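Local structure of gdp-l-fucose synthetase (Naegleria fowleri, 6AQZ) at residues Ile125-Thr130 with Val188-Leu193; Ile141-Leu146 with Glu258-Cys263; Cys115-Gly120 with Lys181-Thr186. The protein probably catalyses the NADPH-dependent conversion of GDP-4-keto-6-deoxy-D-mannose to GDP-L-fucose, acting as both epimerase and reductase. All coordinates share one frame; numbering follows the deposited sequence.

Contact 1: Ile125-Thr130 with Val188-Leu193; sequences ISCLST and VIPTNL. With NAP (NADP nicotinamide-adenine-dinucleotide phosphate), chain G.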
loop_
_atom_site.group_PDB
_atom_site.type_symbol
_atom_site.label_atom_id
_atom_site.label_comp_id
_atom_site.label_asym_id
_atom_site.label_seq_id
_atom_site.Cartn_x
_atom_site.Cartn_y
_atom_site.Cartn_z
ATOM N N ILE A 125 5.048 -16.757 -8.803
ATOM C CA ILE A 125 4.581 -15.802 -9.792
ATOM C C ILE A 125 3.205 -15.349 -9.366
ATOM O O ILE A 125 2.281 -16.165 -9.279
ATOM C CB ILE A 125 4.536 -16.392 -11.203
ATOM C CG1 ILE A 125 5.903 -16.900 -11.578
ATOM C CG2 ILE A 125 4.169 -15.307 -12.195
ATOM C CD1 ILE A 125 5.953 -17.365 -12.979
ATOM N N SER A 126 3.069 -14.059 -9.109
ATOM C CA SER A 126 1.810 -13.470 -8.705
ATOM C C SER A 126 1.258 -12.686 -9.883
ATOM O O SER A 126 1.935 -12.484 -10.893
ATOM C CB SER A 126 2.012 -12.580 -7.480
ATOM O OG SER A 126 2.435 -13.365 -6.381
ATOM N N CYS A 127 0.044 -12.193 -9.731
ATOM C CA CYS A 127 -0.675 -11.623 -10.853
ATOM C C CYS A 127 -1.133 -10.209 -10.514
ATOM O O CYS A 127 -1.801 -10.004 -9.501
ATOM C CB CYS A 127 -1.852 -12.540 -11.212
ATOM S SG CYS A 127 -2.524 -12.209 -12.778
ATOM N N LEU A 128 -0.754 -9.236 -11.344
ATOM C CA LEU A 128 -1.237 -7.863 -11.267
ATOM C C LEU A 128 -2.297 -7.651 -12.349
ATOM O O LEU A 128 -2.905 -8.606 -12.836
ATOM C CB LEU A 128 -0.091 -6.852 -11.416
ATOM C CG LEU A 128 1.180 -7.095 -10.609
ATOM C CD1 LEU A 128 2.184 -5.944 -10.770
ATOM C CD2 LEU A 128 0.900 -7.385 -9.174
ATOM N N SER A 129 -2.516 -6.402 -12.745
ATOM C CA SER A 129 -3.537 -6.080 -13.732
ATOM C C SER A 129 -3.227 -4.712 -14.328
ATOM O O SER A 129 -2.643 -3.850 -13.653
ATOM C CB SER A 129 -4.932 -6.100 -13.095
ATOM O OG SER A 129 -5.537 -4.829 -13.130
ATOM N N THR A 130 -3.581 -4.525 -15.610
ATOM C CA THR A 130 -3.273 -3.245 -16.240
ATOM C C THR A 130 -4.140 -2.099 -15.728
ATOM O O THR A 130 -3.869 -0.947 -16.077
ATOM C CB THR A 130 -3.386 -3.294 -17.769
ATOM O OG1 THR A 130 -4.745 -3.497 -18.160
ATOM C CG2 THR A 130 -2.513 -4.378 -18.348
ATOM N N VAL A 188 3.235 -11.153 -13.250
ATOM C CA VAL A 188 2.796 -10.878 -14.608
ATOM C C VAL A 188 1.657 -9.886 -14.544
ATOM O O VAL A 188 0.937 -9.802 -13.542
ATOM C CB VAL A 188 2.326 -12.149 -15.365
ATOM C CG1 VAL A 188 3.421 -13.153 -15.448
ATOM C CG2 VAL A 188 1.061 -12.733 -14.703
ATOM N N ILE A 189 1.479 -9.144 -15.626
ATOM C CA ILE A 189 0.394 -8.171 -15.686
ATOM C C ILE A 189 -0.453 -8.511 -16.902
ATOM O O ILE A 189 -0.168 -8.032 -18.011
ATOM C CB ILE A 189 0.912 -6.732 -15.786
ATOM C CG1 ILE A 189 2.074 -6.481 -14.826
ATOM C CG2 ILE A 189 -0.217 -5.765 -15.523
ATOM C CD1 ILE A 189 2.495 -5.062 -14.857
ATOM N N PRO A 190 -1.467 -9.352 -16.761
ATOM C CA PRO A 190 -2.313 -9.665 -17.910
ATOM C C PRO A 190 -3.262 -8.512 -18.186
ATOM O O PRO A 190 -3.608 -7.724 -17.306
ATOM C CB PRO A 190 -3.050 -10.941 -17.487
ATOM C CG PRO A 190 -3.049 -10.903 -15.999
ATOM C CD PRO A 190 -1.820 -10.144 -15.569
ATOM N N THR A 191 -3.613 -8.386 -19.447
ATOM C CA THR A 191 -4.616 -7.444 -19.911
ATOM C C THR A 191 -6.000 -8.093 -19.760
ATOM O O THR A 191 -6.188 -8.986 -18.928
ATOM C CB THR A 191 -4.311 -7.061 -21.363
ATOM O OG1 THR A 191 -4.973 -5.839 -21.691
ATOM C CG2 THR A 191 -4.728 -8.206 -22.356
ATOM N N ASN A 192 -7.000 -7.592 -20.484
ATOM C CA ASN A 192 -8.341 -8.181 -20.490
ATOM C C ASN A 192 -8.334 -9.641 -20.921
ATOM O O ASN A 192 -8.091 -9.957 -22.090
ATOM C CB ASN A 192 -9.253 -7.374 -21.409
ATOM C CG ASN A 192 -9.210 -5.897 -21.094
ATOM O OD1 ASN A 192 -9.760 -5.459 -20.093
ATOM N ND2 ASN A 192 -8.507 -5.129 -21.922
ATOM N N LEU A 193 -8.615 -10.530 -19.992
ATOM C CA LEU A 193 -8.680 -11.950 -20.280
ATOM C C LEU A 193 -10.103 -12.363 -20.659
ATOM O O LEU A 193 -11.083 -11.744 -20.236
ATOM C CB LEU A 193 -8.210 -12.771 -19.073
ATOM C CG LEU A 193 -6.785 -12.551 -18.568
ATOM C CD1 LEU A 193 -6.412 -13.585 -17.492
ATOM C CD2 LEU A 193 -5.777 -12.503 -19.699
HETATM P PA NAP G . -11.676 -15.344 -11.073
HETATM O O1A NAP G . -12.660 -14.444 -10.390
HETATM O O2A NAP G . -12.004 -16.026 -12.375
HETATM O O5B NAP G . -11.141 -16.525 -10.049
HETATM C C5B NAP G . -10.483 -15.894 -9.007
HETATM C C4B NAP G . -9.921 -17.020 -8.097
HETATM O O4B NAP G . -9.596 -16.514 -6.778
HETATM C C3B NAP G . -10.942 -18.220 -7.948
HETATM O O3B NAP G . -10.245 -19.437 -7.916
HETATM C C2B NAP G . -11.467 -18.002 -6.522
HETATM O O2B NAP G . -11.756 -19.128 -5.868
HETATM C C1B NAP G . -10.115 -17.479 -5.871
HETATM N N9A NAP G . -10.346 -16.848 -4.577
HETATM C C8A NAP G . -10.974 -15.644 -4.330
HETATM N N7A NAP G . -11.023 -15.330 -3.015
HETATM C C5A NAP G . -10.404 -16.399 -2.389
HETATM C C6A NAP G . -10.155 -16.657 -1.044
HETATM N N6A NAP G . -10.546 -15.740 -0.069
HETATM N N1A NAP G . -9.500 -17.778 -0.655
HETATM C C2A NAP G . -9.141 -18.608 -1.679
HETATM N N3A NAP G . -9.323 -18.501 -3.013
HETATM C C4A NAP G . -9.964 -17.356 -3.345
HETATM O O3 NAP G . -10.417 -14.264 -11.261
HETATM P PN NAP G . -9.548 -14.516 -12.571
HETATM O O1N NAP G . -9.009 -15.890 -12.684
HETATM O O2N NAP G . -10.030 -13.724 -13.766
HETATM O O5D NAP G . -8.086 -13.613 -12.242
HETATM C C5D NAP G . -7.245 -14.253 -11.368
HETATM C C4D NAP G . -6.031 -13.354 -11.309
HETATM O O4D NAP G . -5.871 -12.750 -12.604
HETATM C C3D NAP G . -6.351 -12.157 -10.291
HETATM O O3D NAP G . -5.228 -11.893 -9.523
HETATM C C2D NAP G . -6.701 -10.985 -11.233
HETATM O O2D NAP G . -6.298 -9.753 -10.776
HETATM C C1D NAP G . -5.816 -11.335 -12.465
HETATM N N1N NAP G . -6.315 -10.626 -13.679
HETATM C C2N NAP G . -7.486 -11.009 -14.339
HETATM C C3N NAP G . -7.930 -10.302 -15.437
HETATM C C7N NAP G . -9.195 -10.719 -16.124
HETATM O O7N NAP G . -9.696 -10.071 -17.059
HETATM N N7N NAP G . -9.852 -11.878 -15.698
HETATM C C4N NAP G . -7.212 -9.120 -15.965
HETATM C C5N NAP G . -5.983 -8.776 -15.187
HETATM C C6N NAP G . -5.589 -9.497 -14.136
HETATM P P2B NAP G . -13.491 -19.765 -6.031
HETATM O O1X NAP G . -13.473 -20.152 -7.478
HETATM O O2X NAP G . -13.442 -20.903 -5.010
HETATM O O3X NAP G . -14.256 -18.530 -5.656
#

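Contact 2: Ile141-Leu146 with Glu258-Cys263; sequences ITEEKL and EPIMLC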
loop_
_atom_site.group_PDB
_atom_site.type_symbol
_atom_site.label_atom_id
_atom_site.label_comp_id
_atom_site.label_asym_id
_atom_site.label_seq_id
_atom_site.Cartn_x
_atom_site.Cartn_y
_atom_site.Cartn_z
ATOM N N ILE A 141 1.380 2.088 -21.925
ATOM C CA ILE A 141 1.773 1.734 -20.572
ATOM C C ILE A 141 2.901 0.709 -20.603
ATOM O O ILE A 141 2.805 -0.316 -21.287
ATOM C CB ILE A 141 0.559 1.169 -19.828
ATOM C CG1 ILE A 141 -0.555 2.198 -19.782
ATOM C CG2 ILE A 141 0.949 0.726 -18.436
ATOM C CD1 ILE A 141 -1.850 1.588 -19.280
ATOM N N THR A 142 3.980 0.984 -19.869
ATOM C CA THR A 142 5.086 0.045 -19.709
ATOM C C THR A 142 5.229 -0.311 -18.236
ATOM O O THR A 142 4.967 0.514 -17.355
ATOM C CB THR A 142 6.442 0.607 -20.200
ATOM O OG1 THR A 142 6.624 1.938 -19.698
ATOM C CG2 THR A 142 6.542 0.600 -21.729
ATOM N N GLU A 143 5.779 -1.498 -17.987
ATOM C CA GLU A 143 5.858 -2.040 -16.635
ATOM C C GLU A 143 6.518 -1.082 -15.636
ATOM O O GLU A 143 6.110 -1.030 -14.470
ATOM C CB GLU A 143 6.620 -3.370 -16.681
ATOM C CG GLU A 143 5.901 -4.488 -17.470
ATOM C CD GLU A 143 6.275 -4.502 -18.934
ATOM O OE1 GLU A 143 6.644 -3.431 -19.463
ATOM O OE2 GLU A 143 6.200 -5.575 -19.555
ATOM N N GLU A 144 7.509 -0.295 -16.078
ATOM C CA GLU A 144 8.275 0.558 -15.173
ATOM C C GLU A 144 7.449 1.707 -14.611
ATOM O O GLU A 144 7.845 2.303 -13.610
ATOM C CB GLU A 144 9.496 1.139 -15.901
ATOM N N LYS A 145 6.292 1.997 -15.192
ATOM C CA LYS A 145 5.449 3.093 -14.741
ATOM C C LYS A 145 4.465 2.709 -13.635
ATOM O O LYS A 145 3.720 3.575 -13.164
ATOM C CB LYS A 145 4.692 3.643 -15.940
ATOM C CG LYS A 145 5.611 4.282 -16.948
ATOM C CD LYS A 145 4.905 4.446 -18.272
ATOM C CE LYS A 145 5.405 5.652 -19.029
ATOM N NZ LYS A 145 4.689 5.726 -20.318
ATOM N N LEU A 146 4.527 1.471 -13.149
ATOM C CA LEU A 146 3.559 0.954 -12.183
ATOM C C LEU A 146 3.338 1.870 -10.966
ATOM O O LEU A 146 2.190 2.067 -10.546
ATOM C CB LEU A 146 4.012 -0.436 -11.737
ATOM C CG LEU A 146 3.166 -1.109 -10.667
ATOM C CD1 LEU A 146 1.714 -1.300 -11.145
ATOM C CD2 LEU A 146 3.776 -2.447 -10.323
ATOM N N GLU A 258 11.002 -7.698 -12.022
ATOM C CA GLU A 258 10.099 -6.716 -12.621
ATOM C C GLU A 258 8.890 -7.429 -13.217
ATOM O O GLU A 258 9.050 -8.468 -13.868
ATOM C CB GLU A 258 10.796 -5.937 -13.737
ATOM C CG GLU A 258 12.091 -5.292 -13.322
ATOM C CD GLU A 258 11.896 -4.241 -12.245
ATOM O OE1 GLU A 258 10.837 -3.559 -12.248
ATOM O OE2 GLU A 258 12.801 -4.120 -11.384
ATOM N N PRO A 259 7.678 -6.895 -13.042
ATOM C CA PRO A 259 6.511 -7.529 -13.680
ATOM C C PRO A 259 6.671 -7.500 -15.184
ATOM O O PRO A 259 7.325 -6.620 -15.735
ATOM C CB PRO A 259 5.330 -6.668 -13.224
ATOM C CG PRO A 259 5.932 -5.363 -12.769
ATOM C CD PRO A 259 7.322 -5.677 -12.285
ATOM N N ILE A 260 6.110 -8.502 -15.852
ATOM C CA ILE A 260 6.111 -8.560 -17.311
ATOM C C ILE A 260 4.663 -8.554 -17.768
ATOM O O ILE A 260 3.850 -9.341 -17.278
ATOM C CB ILE A 260 6.869 -9.789 -17.848
ATOM C CG1 ILE A 260 6.823 -9.821 -19.369
ATOM C CG2 ILE A 260 6.323 -11.105 -17.292
ATOM C CD1 ILE A 260 7.688 -10.946 -19.977
ATOM N N MET A 261 4.336 -7.653 -18.686
ATOM C CA MET A 261 2.974 -7.607 -19.179
ATOM C C MET A 261 2.636 -8.749 -20.121
ATOM O O MET A 261 3.444 -9.164 -20.953
ATOM C CB MET A 261 2.701 -6.279 -19.830
ATOM C CG MET A 261 2.483 -5.393 -18.676
ATOM S SD MET A 261 1.305 -4.168 -19.040
ATOM C CE MET A 261 2.524 -2.932 -19.526
ATOM N N LEU A 262 1.423 -9.263 -19.960
ATOM C CA LEU A 262 0.865 -10.274 -20.853
ATOM C C LEU A 262 -0.283 -9.610 -21.599
ATOM O O LEU A 262 -1.369 -9.428 -21.042
ATOM C CB LEU A 262 0.390 -11.479 -20.059
ATOM C CG LEU A 262 1.336 -12.133 -19.041
ATOM C CD1 LEU A 262 0.720 -13.439 -18.487
ATOM C CD2 LEU A 262 2.710 -12.377 -19.627
ATOM N N CYS A 263 -0.049 -9.245 -22.854
ATOM C CA CYS A 263 -1.090 -8.620 -23.656
ATOM C C CYS A 263 -0.758 -8.828 -25.125
ATOM O O CYS A 263 0.222 -9.484 -25.483
ATOM C CB CYS A 263 -1.251 -7.136 -23.345
ATOM S SG CYS A 263 0.149 -6.146 -23.840
#

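Contact 3: Cys115-Gly120 with Lys181-Thr186; sequences CCYDFG and KSCLFT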
loop_
_atom_site.group_PDB
_atom_site.type_symbol
_atom_site.label_atom_id
_atom_site.label_comp_id
_atom_site.label_asym_id
_atom_site.label_seq_id
_atom_site.Cartn_x
_atom_site.Cartn_y
_atom_site.Cartn_z
ATOM N N CYS A 115 4.016 -17.350 3.202
ATOM C CA CYS A 115 4.120 -18.801 3.136
ATOM C C CYS A 115 5.117 -19.233 2.071
ATOM O O CYS A 115 5.825 -20.231 2.239
ATOM C CB CYS A 115 2.755 -19.426 2.850
ATOM S SG CYS A 115 1.706 -19.486 4.268
ATOM N N CYS A 116 5.158 -18.521 0.946
ATOM C CA CYS A 116 6.085 -18.903 -0.108
ATOM C C CYS A 116 7.513 -18.839 0.387
ATOM O O CYS A 116 8.325 -19.723 0.093
ATOM C CB CYS A 116 5.903 -18.012 -1.331
ATOM S SG CYS A 116 4.438 -18.396 -2.221
ATOM N N TYR A 117 7.832 -17.797 1.145
ATOM C CA TYR A 117 9.182 -17.639 1.652
ATOM C C TYR A 117 9.482 -18.659 2.746
ATOM O O TYR A 117 10.500 -19.361 2.692
ATOM C CB TYR A 117 9.372 -16.220 2.174
ATOM C CG TYR A 117 10.806 -15.952 2.451
ATOM C CD1 TYR A 117 11.681 -15.687 1.413
ATOM C CD2 TYR A 117 11.312 -16.038 3.745
ATOM C CE1 TYR A 117 13.038 -15.468 1.659
ATOM C CE2 TYR A 117 12.659 -15.814 4.004
ATOM C CZ TYR A 117 13.516 -15.537 2.952
ATOM O OH TYR A 117 14.849 -15.325 3.194
ATOM N N ASP A 118 8.591 -18.774 3.737
ATOM C CA ASP A 118 8.873 -19.640 4.879
ATOM C C ASP A 118 9.025 -21.099 4.468
ATOM O O ASP A 118 9.794 -21.839 5.087
ATOM C CB ASP A 118 7.784 -19.511 5.945
ATOM C CG ASP A 118 7.803 -18.164 6.653
ATOM O OD1 ASP A 118 8.739 -17.363 6.439
ATOM O OD2 ASP A 118 6.876 -17.916 7.450
ATOM N N PHE A 119 8.282 -21.542 3.464
ATOM C CA PHE A 119 8.345 -22.924 3.016
ATOM C C PHE A 119 9.307 -23.128 1.862
ATOM O O PHE A 119 9.337 -24.218 1.280
ATOM C CB PHE A 119 6.951 -23.403 2.618
ATOM C CG PHE A 119 6.059 -23.704 3.790
ATOM C CD1 PHE A 119 5.366 -22.698 4.428
ATOM C CD2 PHE A 119 5.911 -25.004 4.247
ATOM C CE1 PHE A 119 4.546 -22.979 5.493
ATOM C CE2 PHE A 119 5.093 -25.288 5.317
ATOM C CZ PHE A 119 4.408 -24.273 5.937
ATOM N N GLY A 120 10.118 -22.126 1.546
ATOM C CA GLY A 120 11.181 -22.262 0.567
ATOM C C GLY A 120 10.771 -22.531 -0.867
ATOM O O GLY A 120 11.454 -23.286 -1.569
ATOM N N LYS A 181 18.808 -17.643 0.820
ATOM C CA LYS A 181 17.784 -18.546 0.317
ATOM C C LYS A 181 17.626 -18.362 -1.183
ATOM O O LYS A 181 17.880 -17.282 -1.727
ATOM C CB LYS A 181 16.438 -18.311 1.005
ATOM C CG LYS A 181 16.319 -18.962 2.370
ATOM C CD LYS A 181 14.918 -18.806 2.975
ATOM C CE LYS A 181 14.149 -20.128 2.988
ATOM N NZ LYS A 181 13.169 -20.223 4.128
ATOM N N SER A 182 17.213 -19.440 -1.856
ATOM C CA SER A 182 16.991 -19.431 -3.305
ATOM C C SER A 182 15.488 -19.313 -3.543
ATOM O O SER A 182 14.779 -20.296 -3.785
ATOM C CB SER A 182 17.579 -20.678 -3.957
ATOM O OG SER A 182 18.997 -20.631 -3.932
ATOM N N CYS A 183 14.995 -18.082 -3.412
ATOM C CA CYS A 183 13.582 -17.772 -3.589
ATOM C C CYS A 183 13.467 -16.590 -4.528
ATOM O O CYS A 183 14.017 -15.521 -4.247
ATOM C CB CYS A 183 12.908 -17.435 -2.261
ATOM S SG CYS A 183 12.748 -18.824 -1.181
ATOM N N LEU A 184 12.747 -16.774 -5.627
ATOM C CA LEU A 184 12.487 -15.694 -6.563
ATOM C C LEU A 184 10.995 -15.386 -6.553
ATOM O O LEU A 184 10.154 -16.297 -6.590
ATOM C CB LEU A 184 12.971 -16.048 -7.972
ATOM C CG LEU A 184 12.760 -14.933 -9.012
ATOM C CD1 LEU A 184 13.383 -13.601 -8.556
ATOM C CD2 LEU A 184 13.281 -15.338 -10.387
ATOM N N PHE A 185 10.680 -14.101 -6.488
ATOM C CA PHE A 185 9.320 -13.578 -6.547
ATOM C C PHE A 185 9.234 -12.668 -7.755
ATOM O O PHE A 185 10.042 -11.744 -7.894
ATOM C CB PHE A 185 8.960 -12.803 -5.265
ATOM C CG PHE A 185 8.816 -13.674 -4.050
ATOM C CD1 PHE A 185 9.926 -14.104 -3.357
ATOM C CD2 PHE A 185 7.563 -14.048 -3.592
ATOM C CE1 PHE A 185 9.797 -14.912 -2.260
ATOM C CE2 PHE A 185 7.421 -14.855 -2.478
ATOM C CZ PHE A 185 8.520 -15.286 -1.809
ATOM N N THR A 186 8.280 -12.925 -8.635
ATOM C CA THR A 186 8.032 -12.004 -9.734
ATOM C C THR A 186 6.526 -12.006 -10.019
ATOM O O THR A 186 5.732 -12.556 -9.252
ATOM C CB THR A 186 8.889 -12.360 -10.948
ATOM O OG1 THR A 186 8.704 -11.362 -11.954
ATOM C CG2 THR A 186 8.522 -13.732 -11.499
#

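Contact 1: Ile125-Thr130 with Val188-Leu193
Val188 packs beside Ile125 and Cys127 where two neighbouring parallel strands of the Rossmann sheet, 123-127 and 184-194, run toward the cofactor; their segment axes approach to 6.2 Å at 33°. The register is fixed by two backbone hydrogen bonds that straddle Cys127: Val188 N donates to Ser126 O at 3.0 Å, and Val188 O accepts Leu128 N at 2.8 Å. The methyls of Val188 divide the work. With CG1 anti to the carbonyl carbon (chi1 -59°), that methyl lies 4.0 Å from Ile125 CG2, while CG2 turns to the sulfur of Cys127. Ile189 serves the other face, its CG1 branch crossing Leu128 and its CG2 pressed close to the main chain, 3.4 Å from Ser129 C. Thr130 continues past it, its CG2 3.9 Å from Ile189 CG2 and also near Pro190 O. Lys162, spaced from Tyr158 as in the Tyr-X-X-X-Lys pair of short-chain dehydrogenases, bonds both Cys127 O and NADP, tying the first strand to the pocket. Past their paired portion, both segments border the nicotinamide ring, and Leu193 N donates to the carboxamide oxygen O7N of NADP at 3.2 Å, with an N-H...O angle of 160°.

Contact 2: Ile141-Leu146 with Glu258-Cys263
On the flank of the Rossmann sheet, Glu143 and Met261 join the loop between strand 123-127 and helix 156-179 to the short strand 260-262. That strand pairs with strand 184-194 through Ile260 and Leu262, so the N-H of Met261 faces the other way. Glu143 meets it there: Met261 N donates to Glu143 OE2 at 2.9 Å in a nearly straight bond (171°), reaching the oxygen on its anti side and 23° out of the carboxylate plane. The first torsion of the glutamate (chi1 -65°) sets Glu143 CG 3.1 Å from Pro259 O, and a bend at chi2 then turns the carboxylate to this amide. The Pro259 carbonyl is also bonded by Lys308 of helix 307-312, whose charge probably stabilises the ionised form of the neighbouring Glu143. Met261 crosses the glutamate obliquely, with Met261 CG 3.7 Å from Glu143 CG. Its own chain, bent at chi2 and chi3, ends with CE 3.2 Å from Ile141 O and 4.1 Å from Ile141 CG2. The loop is itself turned by a 3-10 segment, seen in the 2.9 Å bond from Lys145 N to Thr142 O; beyond it, Leu146 CD2 makes a looser apolar contact with Pro259 CG, at 4.4 Å. A side-chain carboxylate thus receives an outward-facing strand amide, and a connecting loop is laid along the edge of an extended Rossmann-fold sheet.

Contact 3: Cys115-Gly120 with Lys181-Thr186
Cys116 and Tyr117 meet Phe185 in the apolar centre of the contact: Cys116 CB lies 3.7 Å from Phe185 CE2, approaching the ring obliquely, and Tyr117 CB is 4.2 Å from Phe185 CZ. Tyr117 N sits at the edge of the phenylalanine ring, near its plane. From there the tyrosine ring is carried toward Lys181 and Cys183 by its first torsion, which puts CG anti to the backbone N (chi1 -169°). Cys183 SG makes an oblique sulfur-aromatic contact, 5.0 Å from the Tyr117 ring centroid, and also touches Gly120. In the Rossmann fold this is the end of helix 98-118, packed against the start of strand 184-194. The helix closes with a Schellman motif: Gly120, at positive phi, is the C-prime residue, Gly120 N bonds Tyr117 O at 3.0 Å, and the next amide, Val121 N, returns to Cys116 O. Farther out, Lys181 runs across the tyrosine, its CD 3.6 Å from Tyr117 CZ. Bending at its third torsion, it places NZ over the ring face, 4.8 Å from the centroid and 24° off the normal, a cation-pi contact. The same NZ donates to Tyr117 O at 3.2 Å, coming from the opposite face of the carbonyl plane to Gly120 N.

Overall arrangement
Strand 184-194 unites the three contacts, serving contacts 1 and 3 directly and pairing with strand 260-262 of contact 2. The centre of contact 1 lies about 4 Å from the centre of the chain, buried beside NADP; that of contact 2, also buried, stands about 13 Å out on the sheet's flank; that of contact 3, about 21 Å out, is only partly buried. Chemistry follows position: parallel backbone pairing with aliphatic packing at the core, one side-chain carboxylate on a strand amide at the flank, and a small aromatic and cysteine centre edged by a lysine on a helix end at the periphery. Probable backbone hydrogen bonds join contact 1 to both others: Ile189 to Ile260 and Leu262, and Ser126 N to Thr186 O.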